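Local coordinates for protein CHAD domain (Ricinus communis, PDB 6QV5) that probably binds inorganic polyphosphate through its all-alpha-helical CHAD domain, at residues A[10-22]-A[32-44]. Numbering follows the deposited sequence. Where two conformers were deposited one is given.
Sequences HAPFRAQALALDA and AILGNCLEHIQRN
Asn44 ND2 is held by two acceptors: it donates to Phe13 O at 3.0 Å in a nearly straight bond, 174° at the hydrogen, on a lone pair in the carbonyl plane, and also to His40 O. Phe13 N in turn donates to Asn44 OD1, so three bonds fix the amide's rotation. This pins the extended N-terminal arm, residues 10-22, along helix 26-42 of the all-helical CHAD fold, antiparallel to the helix, which follows it in the chain. Phe13 CG stands trans to the backbone N (chi1 -172°), which turns the ring down onto the helix so that Arg43 CB sits over one face, 3.8 Å from the centroid, in a CH-pi contact, while the Glu39 carboxylate approaches obliquely near CZ. Ala15 CB makes a second CH-pi contact, over a face of the His40 imidazole, whose NE2 is hydrogen-bonded to Gln59 OE1 of helix 54-73. One water accepts from Gln16 N and donates to Asn36 O and Glu39 OE1. Further along, Leu18 and Leu20 pack on Ala32 and Ile33, Leu18 CD2 lying 3.7 Å from Ile33 CG1. Arg66 holds Asn36 OD1, leaving Asn36 ND2 to reach Gln16 O at 2.8 Å from above its carbonyl plane.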
loop_
_atom_site.group_PDB
_atom_site.type_symbol
_atom_site.label_atom_id
_atom_site.label_comp_id
_atom_site.label_asym_id
_atom_site.label_seq_id
_atom_site.Cartn_x
_atom_site.Cartn_y
_atom_site.Cartn_z
ATOM N N HIS A 10 21.774 -0.350 1.509
ATOM C CA HIS A 10 21.813 -0.092 2.961
ATOM C C HIS A 10 20.783 0.945 3.453
ATOM O O HIS A 10 20.117 0.690 4.458
ATOM C CB HIS A 10 23.227 0.272 3.451
ATOM N N ALA A 11 20.665 2.102 2.767
ATOM C CA ALA A 11 19.745 3.181 3.134
ATOM C C ALA A 11 18.368 3.059 2.453
ATOM O O ALA A 11 18.312 2.817 1.242
ATOM C CB ALA A 11 20.370 4.533 2.821
ATOM N N PRO A 12 17.248 3.237 3.201
ATOM C CA PRO A 12 15.919 3.143 2.569
ATOM C C PRO A 12 15.556 4.401 1.784
ATOM O O PRO A 12 15.869 5.512 2.219
ATOM C CB PRO A 12 14.964 2.922 3.754
ATOM C CG PRO A 12 15.829 2.877 4.992
ATOM C CD PRO A 12 17.124 3.527 4.641
ATOM N N PHE A 13 14.894 4.226 0.627
ATOM C CA PHE A 13 14.485 5.338 -0.228
ATOM C C PHE A 13 12.983 5.591 -0.154
ATOM O O PHE A 13 12.184 4.734 -0.541
ATOM C CB PHE A 13 14.942 5.117 -1.684
ATOM C CG PHE A 13 14.728 6.288 -2.619
ATOM C CD1 PHE A 13 15.708 7.260 -2.779
ATOM C CD2 PHE A 13 13.567 6.391 -3.379
ATOM C CE1 PHE A 13 15.516 8.335 -3.656
ATOM C CE2 PHE A 13 13.376 7.465 -4.254
ATOM C CZ PHE A 13 14.352 8.429 -4.387
ATOM N N ARG A 14 12.608 6.781 0.337
ATOM C CA ARG A 14 11.219 7.225 0.427
ATOM C C ARG A 14 10.835 7.935 -0.869
ATOM O O ARG A 14 11.712 8.468 -1.556
ATOM C CB ARG A 14 11.024 8.158 1.630
ATOM C CG ARG A 14 10.688 7.417 2.909
ATOM C CD ARG A 14 11.715 7.659 3.997
ATOM N NE ARG A 14 11.472 6.811 5.165
ATOM C CZ ARG A 14 10.706 7.151 6.197
ATOM N NH1 ARG A 14 10.099 8.333 6.222
ATOM N NH2 ARG A 14 10.541 6.314 7.213
ATOM N N ALA A 15 9.528 7.937 -1.206
ATOM C CA ALA A 15 8.997 8.574 -2.413
ATOM C C ALA A 15 9.360 10.058 -2.455
ATOM O O ALA A 15 9.078 10.791 -1.503
ATOM C CB ALA A 15 7.488 8.395 -2.486
ATOM N N GLN A 16 10.047 10.474 -3.535
ATOM C CA GLN A 16 10.485 11.855 -3.748
ATOM C C GLN A 16 9.281 12.782 -3.897
ATOM O O GLN A 16 8.304 12.414 -4.554
ATOM C CB GLN A 16 11.390 11.950 -4.986
ATOM C CG GLN A 16 12.801 12.427 -4.672
ATOM C CD GLN A 16 13.601 12.670 -5.928
ATOM O OE1 GLN A 16 14.292 11.782 -6.435
ATOM N NE2 GLN A 16 13.529 13.884 -6.455
ATOM N N ALA A 17 9.342 13.968 -3.256
ATOM C CA ALA A 17 8.279 14.974 -3.297
ATOM C C ALA A 17 8.117 15.508 -4.721
ATOM O O ALA A 17 9.052 16.090 -5.277
ATOM C CB ALA A 17 8.585 16.107 -2.328
ATOM N N LEU A 18 6.950 15.241 -5.328
ATOM C CA LEU A 18 6.648 15.654 -6.695
ATOM C C LEU A 18 5.855 16.961 -6.718
ATOM O O LEU A 18 4.661 16.977 -6.407
ATOM C CB LEU A 18 5.923 14.524 -7.457
ATOM C CG LEU A 18 5.804 14.669 -8.979
ATOM C CD1 LEU A 18 7.127 14.370 -9.677
ATOM C CD2 LEU A 18 4.742 13.744 -9.518
ATOM N N ALA A 19 6.542 18.062 -7.064
ATOM C CA ALA A 19 5.945 19.392 -7.142
ATOM C C ALA A 19 5.750 19.804 -8.606
ATOM O O ALA A 19 6.657 20.359 -9.235
ATOM C CB ALA A 19 6.803 20.406 -6.394
ATOM N N LEU A 20 4.566 19.483 -9.154
ATOM C CA LEU A 20 4.198 19.799 -10.534
ATOM C C LEU A 20 3.770 21.257 -10.649
ATOM O O LEU A 20 3.210 21.810 -9.697
ATOM C CB LEU A 20 3.046 18.893 -11.015
ATOM C CG LEU A 20 3.343 17.409 -11.237
ATOM C CD1 LEU A 20 2.065 16.600 -11.199
ATOM C CD2 LEU A 20 4.057 17.172 -12.564
ATOM N N ASP A 21 4.012 21.870 -11.823
ATOM C CA ASP A 21 3.612 23.250 -12.105
ATOM C C ASP A 21 2.090 23.311 -12.259
ATOM O O ASP A 21 1.478 22.319 -12.665
ATOM C CB ASP A 21 4.298 23.769 -13.383
ATOM C CG ASP A 21 5.797 23.971 -13.263
ATOM O OD1 ASP A 21 6.222 24.801 -12.427
ATOM O OD2 ASP A 21 6.545 23.319 -14.023
ATOM N N ALA A 22 1.480 24.459 -11.915
ATOM C CA ALA A 22 0.031 24.663 -12.010
ATOM C C ALA A 22 -0.456 24.628 -13.466
ATOM O O ALA A 22 -1.554 24.134 -13.730
ATOM C CB ALA A 22 -0.355 25.984 -11.360
ATOM N N ALA A 32 5.875 11.982 -15.095
ATOM C CA ALA A 32 6.454 12.478 -13.845
ATOM C C ALA A 32 5.921 11.684 -12.650
ATOM O O ALA A 32 6.695 11.368 -11.748
ATOM C CB ALA A 32 6.162 13.960 -13.672
ATOM N N ILE A 33 4.607 11.345 -12.661
ATOM C CA ILE A 33 3.918 10.563 -11.625
ATOM C C ILE A 33 4.402 9.106 -11.655
ATOM O O ILE A 33 4.818 8.585 -10.616
ATOM C CB ILE A 33 2.363 10.698 -11.745
ATOM C CG1 ILE A 33 1.893 12.095 -11.288
ATOM C CG2 ILE A 33 1.616 9.587 -10.974
ATOM C CD1 ILE A 33 0.597 12.581 -11.902
ATOM N N LEU A 34 4.354 8.460 -12.842
ATOM C CA LEU A 34 4.787 7.070 -13.015
ATOM C C LEU A 34 6.290 6.891 -12.829
ATOM O O LEU A 34 6.714 5.867 -12.294
ATOM C CB LEU A 34 4.325 6.485 -14.359
ATOM C CG LEU A 34 2.831 6.177 -14.516
ATOM C CD1 LEU A 34 2.538 5.711 -15.912
ATOM C CD2 LEU A 34 2.364 5.100 -13.533
ATOM N N GLY A 35 7.066 7.896 -13.246
ATOM C CA GLY A 35 8.519 7.923 -13.099
ATOM C C GLY A 35 8.935 7.989 -11.642
ATOM O O GLY A 35 9.925 7.366 -11.252
ATOM N N ASN A 36 8.157 8.729 -10.827
ATOM C CA ASN A 36 8.343 8.877 -9.382
ATOM C C ASN A 36 8.059 7.535 -8.691
ATOM O O ASN A 36 8.759 7.175 -7.743
ATOM C CB ASN A 36 7.411 9.968 -8.840
ATOM C CG ASN A 36 7.650 10.330 -7.397
ATOM O OD1 ASN A 36 7.158 9.673 -6.475
ATOM N ND2 ASN A 36 8.405 11.395 -7.172
ATOM N N CYS A 37 7.038 6.798 -9.185
ATOM C CA CYS A 37 6.636 5.485 -8.682
ATOM C C CYS A 37 7.698 4.437 -8.995
ATOM O O CYS A 37 8.067 3.671 -8.107
ATOM C CB CYS A 37 5.273 5.081 -9.235
ATOM S SG CYS A 37 3.884 6.010 -8.541
ATOM N N LEU A 38 8.197 4.417 -10.250
ATOM C CA LEU A 38 9.233 3.482 -10.699
ATOM C C LEU A 38 10.561 3.717 -9.985
ATOM O O LEU A 38 11.233 2.745 -9.654
ATOM C CB LEU A 38 9.409 3.511 -12.227
ATOM C CG LEU A 38 8.251 2.947 -13.066
ATOM C CD1 LEU A 38 8.352 3.412 -14.509
ATOM C CD2 LEU A 38 8.191 1.424 -13.000
ATOM N N GLU A 39 10.912 4.995 -9.706
ATOM C CA GLU A 39 12.129 5.372 -8.971
ATOM C C GLU A 39 12.036 4.874 -7.520
ATOM O O GLU A 39 13.020 4.354 -6.993
ATOM C CB GLU A 39 12.352 6.896 -9.016
ATOM C CG GLU A 39 13.635 7.370 -8.344
ATOM C CD GLU A 39 13.726 8.855 -8.038
ATOM O OE1 GLU A 39 12.711 9.448 -7.604
ATOM O OE2 GLU A 39 14.827 9.423 -8.216
ATOM N N HIS A 40 10.842 4.997 -6.900
ATOM C CA HIS A 40 10.556 4.555 -5.530
ATOM C C HIS A 40 10.763 3.036 -5.375
ATOM O O HIS A 40 11.235 2.586 -4.331
ATOM C CB HIS A 40 9.128 4.981 -5.121
ATOM C CG HIS A 40 8.819 4.878 -3.655
ATOM N ND1 HIS A 40 7.516 4.953 -3.194
ATOM C CD2 HIS A 40 9.646 4.728 -2.592
ATOM C CE1 HIS A 40 7.590 4.826 -1.878
ATOM N NE2 HIS A 40 8.851 4.691 -1.470
ATOM N N ILE A 41 10.458 2.266 -6.435
ATOM C CA ILE A 41 10.636 0.812 -6.488
ATOM C C ILE A 41 12.123 0.470 -6.719
ATOM O O ILE A 41 12.702 -0.281 -5.930
ATOM C CB ILE A 41 9.709 0.178 -7.578
ATOM C CG1 ILE A 41 8.217 0.434 -7.275
ATOM C CG2 ILE A 41 9.982 -1.326 -7.761
ATOM C CD1 ILE A 41 7.275 0.378 -8.478
ATOM N N GLN A 42 12.713 1.037 -7.806
ATOM C CA GLN A 42 14.095 0.823 -8.248
ATOM C C GLN A 42 15.161 1.161 -7.195
ATOM O O GLN A 42 16.097 0.383 -7.011
ATOM C CB GLN A 42 14.346 1.592 -9.563
ATOM C CG GLN A 42 15.733 1.412 -10.177
ATOM C CD GLN A 42 16.681 2.535 -9.823
ATOM O OE1 GLN A 42 16.422 3.717 -10.083
ATOM N NE2 GLN A 42 17.811 2.188 -9.228
ATOM N N ARG A 43 15.045 2.324 -6.529
ATOM C CA ARG A 43 16.038 2.767 -5.540
ATOM C C ARG A 43 16.086 1.921 -4.250
ATOM O O ARG A 43 16.974 2.136 -3.420
ATOM C CB ARG A 43 15.876 4.261 -5.215
ATOM C CG ARG A 43 16.139 5.208 -6.397
ATOM C CD ARG A 43 17.613 5.406 -6.711
ATOM N NE ARG A 43 18.258 6.311 -5.759
ATOM C CZ ARG A 43 19.425 6.071 -5.168
ATOM N NH1 ARG A 43 20.088 4.949 -5.421
ATOM N NH2 ARG A 43 19.937 6.951 -4.317
ATOM N N ASN A 44 15.175 0.939 -4.107
ATOM C CA ASN A 44 15.132 0.032 -2.959
ATOM C C ASN A 44 15.570 -1.405 -3.305
ATOM O O ASN A 44 15.769 -2.203 -2.393
ATOM C CB ASN A 44 13.756 0.062 -2.288
ATOM C CG ASN A 44 13.518 1.312 -1.480
ATOM O OD1 ASN A 44 14.149 1.546 -0.445
ATOM N ND2 ASN A 44 12.596 2.143 -1.933
HETATM O O HOH W 1 10.306 8.632 -6.024
#